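Prolyl 4-hydroxylase alpha subunit Fe(2+) 2OG dioxygenase domain-containing protein (Burkholderia ambifaria, PDB 3W20) probably acts as a 2-oxoglutarate-dependent, non-haem metal dioxygenase that oxidises N-substituted L-amino acids. Local coordinates at residues 21-26 and 40-45; 179-184 and 253-258; 189-194 and 249-254; 193-198 and 238-243. All coordinates share one frame; numbering follows the deposited sequence.

Interaction 1 of 4, residues 21-26 and 40-45; sequences MTIAAA and MDIVPD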
loop_
_atom_site.group_PDB
_atom_site.type_symbol
_atom_site.label_atom_id
_atom_site.label_comp_id
_atom_site.label_asym_id
_atom_site.label_seq_id
_atom_site.Cartn_x
_atom_site.Cartn_y
_atom_site.Cartn_z
HETATM N N MSE A 21 3.855 34.742 -16.506
HETATM C CA MSE A 21 3.141 33.574 -17.041
HETATM C C MSE A 21 2.245 33.010 -16.017
HETATM O O MSE A 21 2.519 33.128 -14.803
HETATM C CB MSE A 21 4.019 32.332 -17.366
HETATM C CG MSE A 21 5.379 32.806 -17.745
HETATM SE SE MSE A 21 6.357 31.196 -18.294
HETATM C CE MSE A 21 5.270 30.551 -19.747
ATOM N N THR A 22 1.207 32.322 -16.463
ATOM C CA THR A 22 0.411 31.526 -15.508
ATOM C C THR A 22 1.170 30.260 -15.189
ATOM O O THR A 22 2.085 29.850 -15.945
ATOM C CB THR A 22 -0.944 31.092 -16.077
ATOM O OG1 THR A 22 -0.761 30.317 -17.282
ATOM C CG2 THR A 22 -1.802 32.297 -16.412
ATOM N N ILE A 23 0.797 29.611 -14.072
ATOM C CA ILE A 23 1.308 28.250 -13.814
ATOM C C ILE A 23 1.017 27.284 -14.982
ATOM O O ILE A 23 1.901 26.527 -15.386
ATOM C CB ILE A 23 0.642 27.651 -12.513
ATOM C CG1 ILE A 23 0.909 28.613 -11.359
ATOM C CG2 ILE A 23 1.098 26.182 -12.285
ATOM C CD1 ILE A 23 2.076 28.271 -10.486
ATOM N N ALA A 24 -0.217 27.285 -15.525
ATOM C CA ALA A 24 -0.543 26.339 -16.607
ATOM C C ALA A 24 0.323 26.638 -17.814
ATOM O O ALA A 24 0.745 25.676 -18.484
ATOM C CB ALA A 24 -2.022 26.401 -17.021
ATOM N N ALA A 25 0.649 27.938 -18.082
ATOM C CA ALA A 25 1.459 28.184 -19.238
ATOM C C ALA A 25 2.909 27.686 -19.065
ATOM O O ALA A 25 3.494 27.162 -19.996
ATOM C CB ALA A 25 1.392 29.667 -19.693
ATOM N N ALA A 26 3.471 27.884 -17.878
ATOM C CA ALA A 26 4.837 27.454 -17.563
ATOM C C ALA A 26 4.915 25.908 -17.666
ATOM O O ALA A 26 5.809 25.370 -18.328
ATOM C CB ALA A 26 5.215 27.872 -16.163
HETATM N N MSE A 40 9.540 30.783 -10.854
HETATM C CA MSE A 40 8.422 31.740 -10.806
HETATM C C MSE A 40 8.265 32.335 -9.398
HETATM O O MSE A 40 8.424 31.662 -8.409
HETATM C CB MSE A 40 7.087 30.965 -11.105
HETATM C CG MSE A 40 7.223 30.130 -12.382
HETATM SE SE MSE A 40 5.460 29.290 -12.761
HETATM C CE MSE A 40 4.443 30.922 -13.059
ATOM N N ASP A 41 7.959 33.635 -9.323
ATOM C CA ASP A 41 7.784 34.330 -8.057
ATOM C C ASP A 41 6.330 34.197 -7.651
ATOM O O ASP A 41 5.462 34.889 -8.133
ATOM C CB ASP A 41 8.137 35.813 -8.226
ATOM C CG ASP A 41 9.591 36.045 -8.475
ATOM O OD1 ASP A 41 10.382 35.092 -8.608
ATOM O OD2 ASP A 41 9.985 37.219 -8.540
ATOM N N ILE A 42 6.065 33.260 -6.756
ATOM C CA ILE A 42 4.705 32.887 -6.410
ATOM C C ILE A 42 4.265 33.564 -5.127
ATOM O O ILE A 42 3.177 34.160 -5.083
ATOM C CB ILE A 42 4.586 31.355 -6.207
ATOM C CG1 ILE A 42 4.963 30.606 -7.515
ATOM C CG2 ILE A 42 3.181 31.004 -5.734
ATOM C CD1 ILE A 42 4.188 31.137 -8.723
ATOM N N VAL A 43 5.065 33.435 -4.085
ATOM C CA VAL A 43 4.565 33.826 -2.756
ATOM C C VAL A 43 5.278 35.105 -2.287
ATOM O O VAL A 43 6.535 35.140 -2.248
ATOM C CB VAL A 43 4.849 32.762 -1.699
ATOM C CG1 VAL A 43 4.292 33.218 -0.327
ATOM C CG2 VAL A 43 4.260 31.415 -2.098
ATOM N N PRO A 44 4.522 36.178 -1.995
ATOM C CA PRO A 44 5.243 37.417 -1.615
ATOM C C PRO A 44 5.797 37.405 -0.208
ATOM O O PRO A 44 5.398 36.592 0.603
ATOM C CB PRO A 44 4.170 38.498 -1.685
ATOM C CG PRO A 44 2.900 37.796 -1.443
ATOM C CD PRO A 44 3.064 36.394 -2.063
ATOM N N ASP A 45 6.718 38.322 0.060
ATOM C CA ASP A 45 7.339 38.374 1.365
ATOM C C ASP A 45 6.287 38.524 2.479
ATOM O O ASP A 45 5.280 39.229 2.325
ATOM C CB ASP A 45 8.368 39.492 1.428
ATOM C CG ASP A 45 9.319 39.347 2.621
ATOM O OD1 ASP A 45 9.359 38.282 3.332
ATOM O OD2 ASP A 45 10.020 40.334 2.858
#

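Interaction 2 of 4, residues 179-184 and 253-258; sequences GGFLTI and STRRTM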
loop_
_atom_site.group_PDB
_atom_site.type_symbol
_atom_site.label_atom_id
_atom_site.label_comp_id
_atom_site.label_asym_id
_atom_site.label_seq_id
_atom_site.Cartn_x
_atom_site.Cartn_y
_atom_site.Cartn_z
ATOM N N GLY A 179 9.631 18.103 -11.920
ATOM C CA GLY A 179 9.673 18.319 -10.463
ATOM C C GLY A 179 9.189 19.760 -10.239
ATOM O O GLY A 179 9.405 20.637 -11.111
ATOM N N GLY A 180 8.521 20.018 -9.106
ATOM C CA GLY A 180 8.065 21.382 -8.803
ATOM C C GLY A 180 8.356 21.555 -7.317
ATOM O O GLY A 180 7.851 20.728 -6.488
ATOM N N PHE A 181 9.161 22.571 -6.921
ATOM C CA PHE A 181 9.285 22.778 -5.462
ATOM C C PHE A 181 9.311 24.264 -5.169
ATOM O O PHE A 181 9.884 25.079 -5.960
ATOM C CB PHE A 181 10.552 22.077 -4.899
ATOM C CG PHE A 181 11.882 22.602 -5.475
ATOM C CD1 PHE A 181 12.587 23.631 -4.841
ATOM C CD2 PHE A 181 12.428 22.050 -6.668
ATOM C CE1 PHE A 181 13.808 24.106 -5.358
ATOM C CE2 PHE A 181 13.628 22.524 -7.184
ATOM C CZ PHE A 181 14.357 23.558 -6.555
ATOM N N LEU A 182 8.589 24.609 -4.111
ATOM C CA LEU A 182 8.462 26.005 -3.662
ATOM C C LEU A 182 9.475 26.153 -2.509
ATOM O O LEU A 182 9.488 25.325 -1.601
ATOM C CB LEU A 182 7.058 26.223 -3.123
ATOM C CG LEU A 182 6.883 27.599 -2.411
ATOM C CD1 LEU A 182 7.089 28.811 -3.341
ATOM C CD2 LEU A 182 5.440 27.599 -1.889
ATOM N N THR A 183 10.351 27.161 -2.603
ATOM C CA THR A 183 11.363 27.360 -1.531
ATOM C C THR A 183 10.685 28.260 -0.482
ATOM O O THR A 183 10.016 29.256 -0.812
ATOM C CB THR A 183 12.675 27.954 -2.107
ATOM O OG1 THR A 183 13.234 26.993 -3.029
ATOM C CG2 THR A 183 13.741 28.082 -0.967
ATOM N N ILE A 184 10.831 27.822 0.752
ATOM C CA ILE A 184 10.222 28.508 1.925
ATOM C C ILE A 184 11.295 29.235 2.765
ATOM O O ILE A 184 11.101 30.415 3.101
ATOM C CB ILE A 184 9.453 27.491 2.795
ATOM C CG1 ILE A 184 8.239 26.921 2.009
ATOM C CG2 ILE A 184 8.900 28.163 4.060
ATOM C CD1 ILE A 184 7.186 27.919 1.579
ATOM N N SER A 253 23.085 26.342 6.365
ATOM C CA SER A 253 22.062 26.341 7.424
ATOM C C SER A 253 20.769 25.749 6.866
ATOM O O SER A 253 20.704 25.364 5.680
ATOM C CB SER A 253 21.833 27.739 7.968
ATOM O OG SER A 253 21.487 28.661 6.947
ATOM N N THR A 254 19.741 25.695 7.706
ATOM C CA THR A 254 18.482 25.065 7.305
ATOM C C THR A 254 17.838 25.679 6.033
ATOM O O THR A 254 17.633 26.911 5.927
ATOM C CB THR A 254 17.488 24.982 8.492
ATOM O OG1 THR A 254 18.157 24.368 9.621
ATOM C CG2 THR A 254 16.283 24.108 8.100
ATOM N N ARG A 255 17.474 24.769 5.111
ATOM C CA ARG A 255 16.741 25.125 3.878
ATOM C C ARG A 255 15.391 24.390 3.993
ATOM O O ARG A 255 15.366 23.213 4.349
ATOM C CB ARG A 255 17.541 24.669 2.646
ATOM C CG ARG A 255 16.963 25.035 1.267
ATOM C CD ARG A 255 17.870 24.432 0.206
ATOM N NE ARG A 255 17.346 24.556 -1.167
ATOM C CZ ARG A 255 16.763 23.567 -1.872
ATOM N NH1 ARG A 255 16.634 22.325 -1.393
ATOM N NH2 ARG A 255 16.361 23.826 -3.123
ATOM N N ARG A 256 14.280 25.090 3.760
ATOM C CA ARG A 256 13.001 24.378 3.696
ATOM C C ARG A 256 12.341 24.572 2.334
ATOM O O ARG A 256 12.313 25.694 1.845
ATOM C CB ARG A 256 12.078 24.887 4.809
ATOM C CG ARG A 256 12.530 24.355 6.163
ATOM C CD ARG A 256 11.603 24.797 7.255
ATOM N NE ARG A 256 11.545 26.238 7.361
ATOM C CZ ARG A 256 10.431 26.875 7.627
ATOM N NH1 ARG A 256 9.318 26.167 7.806
ATOM N NH2 ARG A 256 10.422 28.183 7.703
ATOM N N THR A 257 11.827 23.472 1.763
ATOM C CA THR A 257 11.053 23.504 0.494
ATOM C C THR A 257 9.831 22.592 0.649
ATOM O O THR A 257 9.779 21.757 1.590
ATOM C CB THR A 257 11.880 23.016 -0.740
ATOM O OG1 THR A 257 12.113 21.638 -0.580
ATOM C CG2 THR A 257 13.250 23.748 -0.800
HETATM N N MSE A 258 8.854 22.732 -0.257
HETATM C CA MSE A 258 7.736 21.848 -0.345
HETATM C C MSE A 258 7.757 21.386 -1.773
HETATM O O MSE A 258 7.883 22.238 -2.657
HETATM C CB MSE A 258 6.595 22.941 -0.325
HETATM C CG MSE A 258 5.300 22.491 0.162
HETATM SE SE MSE A 258 4.518 24.288 0.553
HETATM C CE MSE A 258 5.411 24.538 2.146
#

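Interaction 3 of 4, residues 189-194 and 249-254; sequences NDAGMV and ERCTST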
loop_
_atom_site.group_PDB
_atom_site.type_symbol
_atom_site.label_atom_id
_atom_site.label_comp_id
_atom_site.label_asym_id
_atom_site.label_seq_id
_atom_site.Cartn_x
_atom_site.Cartn_y
_atom_site.Cartn_z
ATOM N N ASN A 189 24.253 30.156 3.007
ATOM C CA ASN A 189 25.123 30.222 1.829
ATOM C C ASN A 189 24.379 30.241 0.501
ATOM O O ASN A 189 25.021 30.093 -0.553
ATOM C CB ASN A 189 26.096 29.056 1.824
ATOM C CG ASN A 189 25.403 27.703 1.590
ATOM O OD1 ASN A 189 24.235 27.525 1.933
ATOM N ND2 ASN A 189 26.130 26.752 0.996
ATOM N N ASP A 190 23.041 30.382 0.546
ATOM C CA ASP A 190 22.241 30.481 -0.649
ATOM C C ASP A 190 22.284 29.201 -1.542
ATOM O O ASP A 190 22.230 29.312 -2.799
ATOM C CB ASP A 190 22.642 31.731 -1.449
ATOM C CG ASP A 190 21.558 32.178 -2.433
ATOM O OD1 ASP A 190 20.407 31.729 -2.307
ATOM O OD2 ASP A 190 21.872 32.983 -3.346
ATOM N N ALA A 191 22.330 28.024 -0.901
ATOM C CA ALA A 191 22.421 26.725 -1.612
ATOM C C ALA A 191 21.348 26.587 -2.660
ATOM O O ALA A 191 20.144 26.789 -2.377
ATOM C CB ALA A 191 22.297 25.565 -0.653
ATOM N N GLY A 192 21.739 26.186 -3.861
ATOM C CA GLY A 192 20.693 26.096 -4.877
ATOM C C GLY A 192 20.811 24.753 -5.561
ATOM O O GLY A 192 21.097 23.788 -4.921
HETATM N N MSE A 193 20.551 24.725 -6.871
HETATM C CA MSE A 193 20.418 23.472 -7.651
HETATM C C MSE A 193 21.244 23.576 -8.891
HETATM O O MSE A 193 21.201 24.628 -9.579
HETATM C CB MSE A 193 18.925 23.242 -8.015
HETATM C CG MSE A 193 18.835 21.877 -8.671
HETATM SE SE MSE A 193 16.861 21.695 -9.056
HETATM C CE MSE A 193 16.959 21.172 -10.846
ATOM N N VAL A 194 21.959 22.525 -9.225
ATOM C CA VAL A 194 22.642 22.457 -10.504
ATOM C C VAL A 194 21.871 21.381 -11.346
ATOM O O VAL A 194 21.472 20.335 -10.826
ATOM C CB VAL A 194 24.093 22.042 -10.335
ATOM C CG1 VAL A 194 24.719 21.927 -11.693
ATOM C CG2 VAL A 194 24.776 23.145 -9.513
ATOM N N GLU A 249 23.044 21.928 -3.788
ATOM C CA GLU A 249 24.356 22.222 -3.253
ATOM C C GLU A 249 24.353 21.997 -1.730
ATOM O O GLU A 249 23.332 22.217 -1.093
ATOM C CB GLU A 249 24.726 23.682 -3.456
ATOM C CG GLU A 249 24.767 24.266 -4.832
ATOM C CD GLU A 249 25.117 25.725 -4.663
ATOM O OE1 GLU A 249 24.197 26.561 -4.803
ATOM O OE2 GLU A 249 26.283 26.023 -4.258
ATOM N N ARG A 250 25.497 21.607 -1.180
ATOM C CA ARG A 250 25.731 21.734 0.269
ATOM C C ARG A 250 25.035 22.974 0.909
ATOM O O ARG A 250 25.233 24.118 0.442
ATOM C CB ARG A 250 27.249 21.795 0.512
ATOM C CG ARG A 250 27.581 22.853 1.559
ATOM C CD ARG A 250 28.391 22.381 2.742
ATOM N NE ARG A 250 29.805 22.702 2.590
ATOM C CZ ARG A 250 30.654 21.966 1.876
ATOM N NH1 ARG A 250 30.215 20.891 1.222
ATOM N NH2 ARG A 250 31.936 22.307 1.808
ATOM N N CYS A 251 24.245 22.797 1.964
ATOM C CA CYS A 251 23.662 23.958 2.678
ATOM C C CYS A 251 24.501 24.251 3.934
ATOM O O CYS A 251 24.951 23.301 4.564
ATOM C CB CYS A 251 22.216 23.709 3.115
ATOM S SG CYS A 251 21.270 23.039 1.694
ATOM N N THR A 252 24.617 25.513 4.279
ATOM C CA THR A 252 25.330 25.921 5.520
ATOM C C THR A 252 24.363 26.092 6.670
ATOM O O THR A 252 24.771 26.020 7.840
ATOM C CB THR A 252 26.179 27.186 5.368
ATOM O OG1 THR A 252 25.385 28.298 4.918
ATOM C CG2 THR A 252 27.389 26.931 4.452
ATOM N N SER A 253 23.085 26.342 6.365
ATOM C CA SER A 253 22.062 26.341 7.424
ATOM C C SER A 253 20.769 25.749 6.866
ATOM O O SER A 253 20.704 25.364 5.680
ATOM C CB SER A 253 21.833 27.739 7.968
ATOM O OG SER A 253 21.487 28.661 6.947
ATOM N N THR A 254 19.741 25.695 7.706
ATOM C CA THR A 254 18.482 25.065 7.305
ATOM C C THR A 254 17.838 25.679 6.033
ATOM O O THR A 254 17.633 26.911 5.927
ATOM C CB THR A 254 17.488 24.982 8.492
ATOM O OG1 THR A 254 18.157 24.368 9.621
ATOM C CG2 THR A 254 16.283 24.108 8.100
#

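Interaction 4 of 4, residues 193-198 and 238-243; sequences MVMWDN and TLFQSK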
loop_
_atom_site.group_PDB
_atom_site.type_symbol
_atom_site.label_atom_id
_atom_site.label_comp_id
_atom_site.label_asym_id
_atom_site.label_seq_id
_atom_site.Cartn_x
_atom_site.Cartn_y
_atom_site.Cartn_z
HETATM N N MSE A 193 20.551 24.725 -6.871
HETATM C CA MSE A 193 20.418 23.472 -7.651
HETATM C C MSE A 193 21.244 23.576 -8.891
HETATM O O MSE A 193 21.201 24.628 -9.579
HETATM C CB MSE A 193 18.925 23.242 -8.015
HETATM C CG MSE A 193 18.835 21.877 -8.671
HETATM SE SE MSE A 193 16.861 21.695 -9.056
HETATM C CE MSE A 193 16.959 21.172 -10.846
ATOM N N VAL A 194 21.959 22.525 -9.225
ATOM C CA VAL A 194 22.642 22.457 -10.504
ATOM C C VAL A 194 21.871 21.381 -11.346
ATOM O O VAL A 194 21.472 20.335 -10.826
ATOM C CB VAL A 194 24.093 22.042 -10.335
ATOM C CG1 VAL A 194 24.719 21.927 -11.693
ATOM C CG2 VAL A 194 24.776 23.145 -9.513
HETATM N N MSE A 195 21.678 21.659 -12.634
HETATM C CA MSE A 195 20.950 20.730 -13.508
HETATM C C MSE A 195 21.838 20.561 -14.764
HETATM O O MSE A 195 22.214 21.585 -15.423
HETATM C CB MSE A 195 19.527 21.336 -13.814
HETATM C CG MSE A 195 18.963 20.402 -14.848
HETATM SE SE MSE A 195 17.077 21.060 -15.156
HETATM C CE MSE A 195 17.234 22.584 -16.152
ATOM N N TRP A 196 22.226 19.290 -15.093
ATOM C CA TRP A 196 22.971 19.054 -16.280
ATOM C C TRP A 196 22.169 18.551 -17.476
ATOM O O TRP A 196 21.102 17.927 -17.325
ATOM C CB TRP A 196 24.007 17.983 -16.003
ATOM C CG TRP A 196 25.086 18.365 -14.980
ATOM C CD1 TRP A 196 26.379 18.854 -15.235
ATOM C CD2 TRP A 196 25.009 18.252 -13.522
ATOM N NE1 TRP A 196 27.070 19.037 -14.054
ATOM C CE2 TRP A 196 26.331 18.676 -13.004
ATOM C CE3 TRP A 196 24.092 17.754 -12.648
ATOM C CZ2 TRP A 196 26.602 18.698 -11.638
ATOM C CZ3 TRP A 196 24.366 17.793 -11.269
ATOM C CH2 TRP A 196 25.618 18.209 -10.790
ATOM N N ASP A 197 22.709 18.817 -18.683
ATOM C CA ASP A 197 22.159 18.277 -19.929
ATOM C C ASP A 197 22.603 16.839 -20.139
ATOM O O ASP A 197 23.442 16.451 -21.027
ATOM C CB ASP A 197 22.492 19.262 -21.071
ATOM C CG ASP A 197 22.103 18.741 -22.414
ATOM O OD1 ASP A 197 21.108 18.003 -22.491
ATOM O OD2 ASP A 197 22.870 19.014 -23.366
ATOM N N ASN A 198 22.104 15.998 -19.233
ATOM C CA ASN A 198 22.473 14.577 -19.174
ATOM C C ASN A 198 21.278 13.821 -18.601
ATOM O O ASN A 198 20.768 14.220 -17.589
ATOM C CB ASN A 198 23.699 14.365 -18.283
ATOM C CG ASN A 198 24.106 12.910 -18.187
ATOM O OD1 ASN A 198 23.443 12.099 -17.521
ATOM N ND2 ASN A 198 25.211 12.548 -18.891
ATOM N N THR A 238 10.216 26.452 -8.416
ATOM C CA THR A 238 11.082 25.998 -9.474
ATOM C C THR A 238 10.416 24.763 -10.141
ATOM O O THR A 238 10.107 23.813 -9.416
ATOM C CB THR A 238 12.404 25.592 -8.868
ATOM O OG1 THR A 238 12.985 26.783 -8.308
ATOM C CG2 THR A 238 13.397 25.150 -9.958
ATOM N N LEU A 239 10.241 24.813 -11.459
ATOM C CA LEU A 239 9.602 23.744 -12.225
ATOM C C LEU A 239 10.661 23.285 -13.238
ATOM O O LEU A 239 11.343 24.151 -13.860
ATOM C CB LEU A 239 8.409 24.282 -12.926
ATOM C CG LEU A 239 7.311 24.881 -12.019
ATOM C CD1 LEU A 239 6.360 25.628 -12.921
ATOM C CD2 LEU A 239 6.639 23.648 -11.431
ATOM N N PHE A 240 10.969 21.986 -13.280
ATOM C CA PHE A 240 11.995 21.568 -14.160
ATOM C C PHE A 240 11.783 20.160 -14.673
ATOM O O PHE A 240 11.003 19.383 -14.092
ATOM C CB PHE A 240 13.402 21.569 -13.466
ATOM C CG PHE A 240 13.500 20.643 -12.283
ATOM C CD1 PHE A 240 14.259 19.459 -12.345
ATOM C CD2 PHE A 240 12.884 20.989 -11.068
ATOM C CE1 PHE A 240 14.327 18.603 -11.214
ATOM C CE2 PHE A 240 12.946 20.140 -9.952
ATOM C CZ PHE A 240 13.685 18.971 -10.006
ATOM N N GLN A 241 12.517 19.844 -15.750
ATOM C CA GLN A 241 12.392 18.465 -16.293
ATOM C C GLN A 241 13.217 17.529 -15.428
ATOM O O GLN A 241 14.499 17.546 -15.424
ATOM C CB GLN A 241 12.777 18.394 -17.788
ATOM C CG GLN A 241 11.843 19.205 -18.625
ATOM C CD GLN A 241 11.961 18.816 -20.117
ATOM O OE1 GLN A 241 12.028 17.620 -20.431
ATOM N NE2 GLN A 241 11.993 19.772 -21.005
ATOM N N SER A 242 12.547 16.623 -14.675
ATOM C CA SER A 242 13.273 15.950 -13.610
ATOM C C SER A 242 14.135 14.763 -14.099
ATOM O O SER A 242 14.938 14.222 -13.336
ATOM C CB SER A 242 12.324 15.543 -12.479
ATOM O OG SER A 242 11.494 14.449 -12.888
ATOM N N LYS A 243 13.994 14.387 -15.397
ATOM C CA LYS A 243 14.892 13.345 -15.932
ATOM C C LYS A 243 16.370 13.818 -16.120
ATOM O O LYS A 243 17.266 12.948 -16.275
ATOM C CB LYS A 243 14.282 12.808 -17.241
ATOM C CG LYS A 243 13.183 11.807 -16.837
ATOM C CD LYS A 243 12.605 11.178 -18.097
ATOM C CE LYS A 243 13.576 10.421 -19.021
ATOM N NZ LYS A 243 14.329 9.316 -18.282
#

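Interaction 1 of 4, residues 21-26 and 40-45
Thr22 OG1 takes the N-H of Ala25 at 2.9 Å, moderately bent at 148° about the hydrogen, in the capping bond that starts helix 23-31 with Thr22 as its N-cap. The terminal methyl of Met40 comes loosely against the same residue, Met40 CE 3.9 Å from Thr22 O, an oxygen that also accepts the backbone N-H of Ala26 at 3.1 Å. Met40, a selenomethionine, reaches this helix start from strand 37-41. Its chain leaves the backbone with CG beside the backbone N (chi1 -51°), runs straight as far as SE and bends only at the last torsion, which turns the methyl toward the backbone, CE lying 3.4 Å from Met21 O. The contact spans the outer end of the large sheet of the double-stranded beta-helix: strands 17-22 and 37-41 both pair antiparallel with strand 4-10, so the two segments meet across that strand rather than by mutual backbone bonds. At the bend, Met40 SE packs on the methyl of Ala26, 3.7 Å from its CB, and more loosely on Ile23 CD1. Ile23 and Ile42 run at about a right angle and touch at their ends, CD1 to CD1 at 4.0 Å. Tyr5 of strand 4-10 and Leu237 of strand 236-241 pack against both isoleucines, while Leu115 and Ala119 of helix 111-120 press on Ile23.

Interaction 2 of 4, residues 179-184 and 253-258
Phe181 meets the strand beginning at Arg255 along much of its length. Its CB lies 3.5 Å from Met258 O, the acceptor of the neighbouring Leu182 N-H. CG then takes the position between backbone N and carbonyl carbon (chi1 62°), which swings the ring back along the partner strand. CD1 comes to 4.1 Å from the methyl Thr257 CG2, and CE1 to 3.4 Å from Arg255 NH2. At the tip, Phe181 CZ is 4.0 Å from Arg255 NH2, at the guanidinium edge and in its plane. Ring and guanidinium are steeply inclined, their planes 65° apart, so this is no parallel stack. The extended Arg255 chain carries its guanidinium alongside Thr257, whose CG2 sits over the centre of one face. The backbones pair antiparallel: Leu182 and Met258 exchange two bonds, N to O at 2.9 Å and 3.0 Å, Ile184 N donates to Arg256 O at 2.8 Å, and Thr183 opposite Thr257 forms the non-hydrogen-bonded pair between them. Arg255 and Thr257 belong to the 2-oxoglutarate site, vacant here, together with Tyr143, which makes a cation-pi contact with Arg255, and Arg141. On the other face, Ile184 CG1 packs on Met258 CE at 3.7 Å, and Ile184 CG2 lies over the guanidinium of Arg256, whose NE is held by Gln185. Phe181 and Thr183 lie on the side of the site residues and probably border the pocket, Phe181 and Thr257 touching strand 139-143, whereas Leu182, Ile184 and Met258 back onto Trp51 and Trp52 of helix 48-52 and Phe112 of helix 111-120.

Interaction 3 of 4, residues 189-194 and 249-254
Asn189 grips the loop 249-254 with both ends of its amide. ND2 donates to Arg250 O at 2.8 Å, almost straight (172°) and in the plane of the amide, while OD1 receives Thr252 N at 3.1 Å from well above its carbonyl plane, so that second bond uses no lone-pair direction. Asn189 CG stands between the backbone N and carbonyl carbon (chi1 68°), folding the amide back over its own residue; there Thr252 OG1 also accepts Asn189 N, weakly, at 2.9 Å. Further along, Gly192 and Glu249 hold each other twice: Glu249 N donates to Gly192 O at 2.9 Å, and Glu249 OE1, met from above the carboxylate plane, takes Gly192 N at 2.7 Å. Between the two grips, Ala191 CB fits against Cys251 SG at 3.6 Å. Beyond this shell, strand 193-196 continues from Gly192 into the smaller antiparallel sheet, where Met193 and Val194 make backbone hydrogen bonds to Leu230 and Ala247. Ser253 OG bonds to the N of Asp188, tying the other end of the loop close to Asn189. The Cys251 side chain lies about 4 Å from those of Tyr143 and Arg255 (nearest atoms), so the loop probably borders the 2-oxoglutarate pocket. The same oxygen of Glu249 forms a salt bridge with Lys231; an ammonium and an amide N-H on one carboxylate oxygen would probably favour its ionised form.

Interaction 4 of 4, residues 193-198 and 238-243
Met193 lays its terminal methyl over one face of the Phe240 ring, CE 3.6 Å from the centroid and 15° off the normal, a CH-pi contact. In the double-stranded beta-helix this contact bridges two sheets: strand 193-196 is the central strand of the smaller one, strand 236-241 belongs to the larger one, and the segment axes run 9.8 Å apart at 23°. No hydrogen bond crosses this gap; the two selenomethionines and the phenylalanine span it. In Met193, CG anti to the backbone N (chi1 -174°) and a straight second torsion carry selenium over the ring too, SE 4.3 Å from the centroid of Phe240, so SE and CE share the same face in a Met-aromatic contact. Phe240 also makes an edge-to-face contact with His246, a zinc ligand, and lies about 4 Å from the metal at the nearest atoms. The methionine packing therefore reaches the second shell of the zinc site, to which Ser242 OG adds a bond to the backbone of the zinc ligand Asp157. Met195 runs alongside Phe240 in the opposite direction and meets the ring obliquely; its closest approach is at the base of the phenylalanine side chain, Met195 SE to Phe240 CB at 4.1 Å.

How the interactions relate
Interaction 1 closes before the others open and lies at the edge of the large sheet, its centre about 22 Å from that of interaction 3. Interactions 2 and 4 are about 15 Å apart between centres and joined through neighbouring strands 178-185 and 236-241, with interaction 4 nested in the loop closed by interaction 2. Leu239 passes interaction 4 on to Met40 and Ala26 of interaction 1. Interaction 3 shares Met193 and Val194 with interaction 4, and Ser253 and Thr254 with interaction 2, whose centre is about 11 Å away. Phe181 touches both Met193 and Phe240, so this one ring links the packing beside the zinc site to that beside the 2-oxoglutarate residues.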